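Local atomic coordinates of salicylaldehyde dehydrogenase NahF (Pseudomonas putida, PDB entry 4JZ6), a protein that probably oxidises salicylaldehyde to salicylate with NAD+ and water, a step in the bacterial breakdown of naphthalene. Residues K61-A66 against A235-R240; N354-D359 against Y393-F398. All blocks are in the same frame, centred on the assembly; numbering follows the deposited sequence.

Contact 1 of 2, residues K61-A66 against A235-R240; sequences KAAQAA and AKEIRR. With SO4 (sulfate ion), chain D.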
loop_
_atom_site.group_PDB
_atom_site.type_symbol
_atom_site.label_atom_id
_atom_site.label_comp_id
_atom_site.label_asym_id
_atom_site.label_seq_id
_atom_site.Cartn_x
_atom_site.Cartn_y
_atom_site.Cartn_z
ATOM N N LYS A 61 -16.507 3.955 20.604
ATOM C CA LYS A 61 -17.830 3.342 20.534
ATOM C C LYS A 61 -18.174 3.022 19.087
ATOM O O LYS A 61 -18.790 1.993 18.795
ATOM C CB LYS A 61 -18.891 4.275 21.120
ATOM C CG LYS A 61 -19.619 3.708 22.326
ATOM C CD LYS A 61 -18.779 3.836 23.589
ATOM C CE LYS A 61 -19.436 3.139 24.782
ATOM N NZ LYS A 61 -19.199 1.663 24.795
ATOM N N ALA A 62 -17.764 3.912 18.187
ATOM C CA ALA A 62 -18.002 3.741 16.759
ATOM C C ALA A 62 -17.220 2.549 16.210
ATOM O O ALA A 62 -17.737 1.766 15.408
ATOM C CB ALA A 62 -17.634 5.013 16.007
ATOM N N ALA A 63 -15.974 2.413 16.642
ATOM C CA ALA A 63 -15.136 1.320 16.176
ATOM C C ALA A 63 -15.664 -0.015 16.684
ATOM O O ALA A 63 -15.732 -0.998 15.937
ATOM C CB ALA A 63 -13.707 1.525 16.621
ATOM N N GLN A 64 -16.036 -0.040 17.960
ATOM C CA GLN A 64 -16.569 -1.249 18.575
ATOM C C GLN A 64 -17.840 -1.701 17.862
ATOM O O GLN A 64 -18.000 -2.885 17.548
ATOM C CB GLN A 64 -16.808 -1.032 20.073
ATOM C CG GLN A 64 -15.508 -0.913 20.878
ATOM C CD GLN A 64 -15.725 -0.438 22.307
ATOM O OE1 GLN A 64 -16.800 0.054 22.662
ATOM N NE2 GLN A 64 -14.695 -0.581 23.134
ATOM N N ALA A 65 -18.727 -0.749 17.585
ATOM C CA ALA A 65 -19.921 -1.025 16.794
ATOM C C ALA A 65 -19.551 -1.630 15.436
ATOM O O ALA A 65 -20.111 -2.647 15.031
ATOM C CB ALA A 65 -20.740 0.241 16.610
ATOM N N ALA A 66 -18.601 -1.006 14.746
ATOM C CA ALA A 66 -18.170 -1.493 13.439
ATOM C C ALA A 66 -17.600 -2.906 13.528
ATOM O O ALA A 66 -17.908 -3.761 12.693
ATOM C CB ALA A 66 -17.156 -0.548 12.821
ATOM N N ALA A 235 -6.620 2.149 17.406
ATOM C CA ALA A 235 -7.657 1.211 17.828
ATOM C C ALA A 235 -7.498 -0.159 17.171
ATOM O O ALA A 235 -7.393 -0.258 15.949
ATOM C CB ALA A 235 -9.035 1.776 17.535
ATOM N N LYS A 236 -7.500 -1.207 17.992
ATOM C CA LYS A 236 -7.337 -2.574 17.509
ATOM C C LYS A 236 -8.413 -2.979 16.507
ATOM O O LYS A 236 -8.176 -3.834 15.649
ATOM C CB LYS A 236 -7.328 -3.560 18.682
ATOM C CG LYS A 236 -6.034 -3.569 19.483
ATOM C CD LYS A 236 -4.892 -4.228 18.709
ATOM C CE LYS A 236 -3.571 -4.165 19.478
ATOM N NZ LYS A 236 -3.641 -4.790 20.834
ATOM N N GLU A 237 -9.590 -2.363 16.617
ATOM C CA GLU A 237 -10.715 -2.701 15.749
ATOM C C GLU A 237 -10.492 -2.244 14.313
ATOM O O GLU A 237 -10.884 -2.930 13.367
ATOM C CB GLU A 237 -12.014 -2.091 16.284
ATOM C CG GLU A 237 -12.462 -2.626 17.636
ATOM C CD GLU A 237 -11.845 -1.878 18.802
ATOM O OE1 GLU A 237 -10.840 -1.163 18.592
ATOM O OE2 GLU A 237 -12.373 -2.003 19.931
ATOM N N ILE A 238 -9.869 -1.079 14.159
ATOM C CA ILE A 238 -9.626 -0.496 12.838
ATOM C C ILE A 238 -8.489 -1.205 12.089
ATOM O O ILE A 238 -7.351 -1.249 12.566
ATOM C CB ILE A 238 -9.317 1.009 12.960
ATOM C CG1 ILE A 238 -10.576 1.769 13.387
ATOM C CG2 ILE A 238 -8.777 1.557 11.654
ATOM C CD1 ILE A 238 -11.760 1.531 12.481
ATOM N N ARG A 239 -8.794 -1.758 10.921
ATOM C CA ARG A 239 -7.825 -2.590 10.210
ATOM C C ARG A 239 -7.052 -1.840 9.130
ATOM O O ARG A 239 -5.843 -2.013 8.997
ATOM C CB ARG A 239 -8.510 -3.818 9.616
ATOM C CG ARG A 239 -9.073 -4.765 10.659
ATOM C CD ARG A 239 -7.961 -5.490 11.402
ATOM N NE ARG A 239 -7.079 -6.209 10.483
ATOM C CZ ARG A 239 -7.335 -7.420 9.992
ATOM N NH1 ARG A 239 -8.452 -8.058 10.329
ATOM N NH2 ARG A 239 -6.472 -7.994 9.161
ATOM N N ARG A 240 -7.754 -1.021 8.349
ATOM C CA ARG A 240 -7.115 -0.203 7.323
ATOM C C ARG A 240 -7.691 1.204 7.338
ATOM O O ARG A 240 -8.752 1.448 7.918
ATOM C CB ARG A 240 -7.258 -0.832 5.931
ATOM C CG ARG A 240 -6.471 -2.121 5.749
ATOM C CD ARG A 240 -6.705 -2.766 4.385
ATOM N NE ARG A 240 -6.083 -4.088 4.312
ATOM C CZ ARG A 240 -6.083 -4.873 3.236
ATOM N NH1 ARG A 240 -6.675 -4.483 2.114
ATOM N NH2 ARG A 240 -5.486 -6.062 3.285
HETATM S S SO4 D . -4.390 -5.899 6.876
HETATM O O1 SO4 D . -3.181 -5.197 6.452
HETATM O O2 SO4 D . -4.515 -7.123 6.091
HETATM O O3 SO4 D . -4.304 -6.225 8.301
HETATM O O4 SO4 D . -5.551 -5.043 6.642
#
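The methyl of A63 meets E237 CB at 4.0 Å, joining helix 56-73 to the loop that enters strand 240-244 of the Rossmann-like coenzyme-binding domain of this aldehyde dehydrogenase. E237 lies alongside the helix, its CB also 3.9 Å from A63 O. A bend at chi2 (87°) then turns the carboxylate along the helix surface, bringing E237 OE2 to 3.5 Å from Q64 CG; the glutamate thus packs against the aliphatic part of Q64, with the amide and carboxylate planes 56° apart. One shell out, I238 shares V187 on strand 186-189 with A62 and A66, so helix and loop rest on the same strand.

R239 and R240 converge on a sulfate, probably from the crystallisation liquor, which K467 N of the second subunit also binds. R240 NH1 donates to E482 O. Were R240 an alanine, the anion would probably keep R239 as its sole mate from this loop, and E482 O would lose its guanidinium donor. R239 NH2 reaches sulfate O3 at 2.9 Å, while the extended R240 chain offers two donors: NH2 to O2 at 3.2 Å, and NE to O4 at 2.6 Å with an N-H...O angle of 155°.

Contact 2 of 2, residues N354-D359 against Y393-F398; sequences NGLFKD and YDEETF
E395 OE1 is held by R391 NH2, outside the two segments, in a salt bridge, and both methyls of L356 lie against it, CD1 at 3.8 Å and CD2 at 4.0 Å. The leucine offers the carboxylate nothing polar, so its charge is met by the arginine, which is likely to favour the ionised form. R391 serves both sides, since its backbone N donates to D359 OD2 on the helix and L356 also packs on it.

The apolar part of the contact belongs to L356, which reaches from helix 349-362 to two alternate residues of the loop. With CG anti to the carbonyl carbon (chi1 -83°), its branch extends across to E395, where CD1 approaches CB at 3.7 Å. From the T397 side, CG2 comes up to L356 CG at 4.0 Å. That methyl faces the leucine because OG1 takes the position between backbone N and carbonyl carbon (chi1 70°).

Behind this layer, polar bonds to neighbouring parts of the chain hold the loop: E305 OE1 accepts from T397 N, and K271 NZ donates to E395 O.

The loop carries the Glu-Glu-x-Phe-Gly-Pro sequence familiar in aldehyde dehydrogenases, where it commonly borders the nicotinamide end of NAD; here it leads into strand 401-407 of the catalytic domain's alpha/beta fold, with helix 349-362 packed against it.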
loop_
_atom_site.group_PDB
_atom_site.type_symbol
_atom_site.label_atom_id
_atom_site.label_comp_id
_atom_site.label_asym_id
_atom_site.label_seq_id
_atom_site.Cartn_x
_atom_site.Cartn_y
_atom_site.Cartn_z
ATOM N N ASN A 354 -2.885 34.597 -0.692
ATOM C CA ASN A 354 -2.179 35.874 -0.756
ATOM C C ASN A 354 -0.688 35.771 -0.444
ATOM O O ASN A 354 0.125 36.450 -1.066
ATOM C CB ASN A 354 -2.846 36.910 0.148
ATOM C CG ASN A 354 -4.217 37.313 -0.350
ATOM O OD1 ASN A 354 -4.529 37.162 -1.534
ATOM N ND2 ASN A 354 -5.050 37.819 0.553
ATOM N N GLY A 355 -0.334 34.928 0.522
ATOM C CA GLY A 355 1.065 34.650 0.801
ATOM C C GLY A 355 1.747 34.138 -0.454
ATOM O O GLY A 355 2.821 34.609 -0.828
ATOM N N LEU A 356 1.101 33.182 -1.116
ATOM C CA LEU A 356 1.583 32.643 -2.383
ATOM C C LEU A 356 1.584 33.713 -3.482
ATOM O O LEU A 356 2.512 33.789 -4.292
ATOM C CB LEU A 356 0.718 31.453 -2.815
ATOM C CG LEU A 356 0.999 30.051 -2.254
ATOM C CD1 LEU A 356 2.317 29.526 -2.779
ATOM C CD2 LEU A 356 0.997 30.015 -0.739
ATOM N N PHE A 357 0.536 34.533 -3.490
ATOM C CA PHE A 357 0.335 35.586 -4.483
ATOM C C PHE A 357 1.430 36.658 -4.385
ATOM O O PHE A 357 2.053 37.009 -5.389
ATOM C CB PHE A 357 -1.053 36.198 -4.263
ATOM C CG PHE A 357 -1.583 37.009 -5.420
ATOM C CD1 PHE A 357 -0.842 38.033 -5.987
ATOM C CD2 PHE A 357 -2.854 36.762 -5.914
ATOM C CE1 PHE A 357 -1.347 38.783 -7.037
ATOM C CE2 PHE A 357 -3.370 37.509 -6.963
ATOM C CZ PHE A 357 -2.614 38.519 -7.525
ATOM N N LYS A 358 1.653 37.183 -3.184
ATOM C CA LYS A 358 2.666 38.213 -2.983
ATOM C C LYS A 358 4.045 37.717 -3.398
ATOM O O LYS A 358 4.786 38.424 -4.082
ATOM C CB LYS A 358 2.705 38.680 -1.524
ATOM C CG LYS A 358 3.750 39.764 -1.269
ATOM C CD LYS A 358 3.979 40.044 0.217
ATOM C CE LYS A 358 4.992 41.177 0.408
ATOM N NZ LYS A 358 5.300 41.454 1.842
ATOM N N ASP A 359 4.381 36.499 -2.981
ATOM C CA ASP A 359 5.682 35.917 -3.287
ATOM C C ASP A 359 5.926 35.852 -4.790
ATOM O O ASP A 359 6.970 36.288 -5.275
ATOM C CB ASP A 359 5.810 34.519 -2.677
ATOM C CG ASP A 359 7.085 33.817 -3.102
ATOM O OD1 ASP A 359 8.116 33.986 -2.415
ATOM O OD2 ASP A 359 7.058 33.105 -4.129
ATOM N N TYR A 393 4.661 28.216 -7.955
ATOM C CA TYR A 393 5.081 27.315 -9.028
ATOM C C TYR A 393 4.666 25.858 -8.774
ATOM O O TYR A 393 4.225 25.166 -9.688
ATOM C CB TYR A 393 6.596 27.415 -9.209
ATOM C CG TYR A 393 7.209 26.570 -10.306
ATOM C CD1 TYR A 393 7.838 25.364 -10.012
ATOM C CD2 TYR A 393 7.207 27.003 -11.626
ATOM C CE1 TYR A 393 8.427 24.602 -11.005
ATOM C CE2 TYR A 393 7.795 26.249 -12.628
ATOM C CZ TYR A 393 8.402 25.050 -12.315
ATOM O OH TYR A 393 8.986 24.296 -13.316
ATOM N N ASP A 394 4.788 25.392 -7.538
ATOM C CA ASP A 394 4.435 24.006 -7.260
ATOM C C ASP A 394 3.597 23.821 -5.995
ATOM O O ASP A 394 3.068 22.739 -5.752
ATOM C CB ASP A 394 5.687 23.126 -7.206
ATOM C CG ASP A 394 5.365 21.647 -7.327
ATOM O OD1 ASP A 394 4.401 21.311 -8.054
ATOM O OD2 ASP A 394 6.067 20.820 -6.696
ATOM N N GLU A 395 3.473 24.865 -5.185
ATOM C CA GLU A 395 2.621 24.783 -4.003
ATOM C C GLU A 395 1.143 24.796 -4.393
ATOM O O GLU A 395 0.702 25.649 -5.164
ATOM C CB GLU A 395 2.921 25.929 -3.041
ATOM C CG GLU A 395 3.462 25.482 -1.698
ATOM C CD GLU A 395 4.296 26.553 -1.024
ATOM O OE1 GLU A 395 3.768 27.228 -0.114
ATOM O OE2 GLU A 395 5.478 26.717 -1.403
ATOM N N GLU A 396 0.382 23.845 -3.862
ATOM C CA GLU A 396 -1.047 23.774 -4.145
ATOM C C GLU A 396 -1.771 24.983 -3.567
ATOM O O GLU A 396 -1.527 25.374 -2.429
ATOM C CB GLU A 396 -1.644 22.481 -3.579
ATOM C CG GLU A 396 -3.074 22.224 -4.012
ATOM C CD GLU A 396 -3.607 20.892 -3.520
ATOM O OE1 GLU A 396 -4.423 20.277 -4.240
ATOM O OE2 GLU A 396 -3.214 20.461 -2.412
ATOM N N THR A 397 -2.658 25.572 -4.360
ATOM C CA THR A 397 -3.423 26.732 -3.928
ATOM C C THR A 397 -4.912 26.461 -4.111
ATOM O O THR A 397 -5.421 26.481 -5.227
ATOM C CB THR A 397 -3.039 27.985 -4.738
ATOM O OG1 THR A 397 -3.505 27.849 -6.087
ATOM C CG2 THR A 397 -1.525 28.181 -4.744
ATOM N N PHE A 398 -5.611 26.203 -3.016
ATOM C CA PHE A 398 -7.022 25.842 -3.088
ATOM C C PHE A 398 -7.896 27.065 -3.298
ATOM O O PHE A 398 -8.426 27.630 -2.341
ATOM C CB PHE A 398 -7.446 25.096 -1.819
ATOM C CG PHE A 398 -7.886 23.685 -2.073
ATOM C CD1 PHE A 398 -7.080 22.812 -2.795
ATOM C CD2 PHE A 398 -9.104 23.227 -1.593
ATOM C CE1 PHE A 398 -7.484 21.512 -3.036
ATOM C CE2 PHE A 398 -9.514 21.922 -1.830
ATOM C CZ PHE A 398 -8.703 21.063 -2.553
#

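Both contacts illustrate one recurring solution, a helix laid against the loop that feeds a strand, yet they share no element. Contact 1 belongs to the six-stranded sheet of the coenzyme-binding domain, contact 2 to the seven-stranded sheet of the catalytic domain; their centres lie 39 Å apart, and they follow one another along the chain. Contact 1 is partly buried, and its loop runs on to a sulfate where the second subunit takes part, whereas contact 2 is buried and touches no other protein chain. The chemistry follows: the small side chain of A63 is consistent with a close helix-to-loop approach in contact 1, while a longer leucine bridges the wider backbone separation in contact 2.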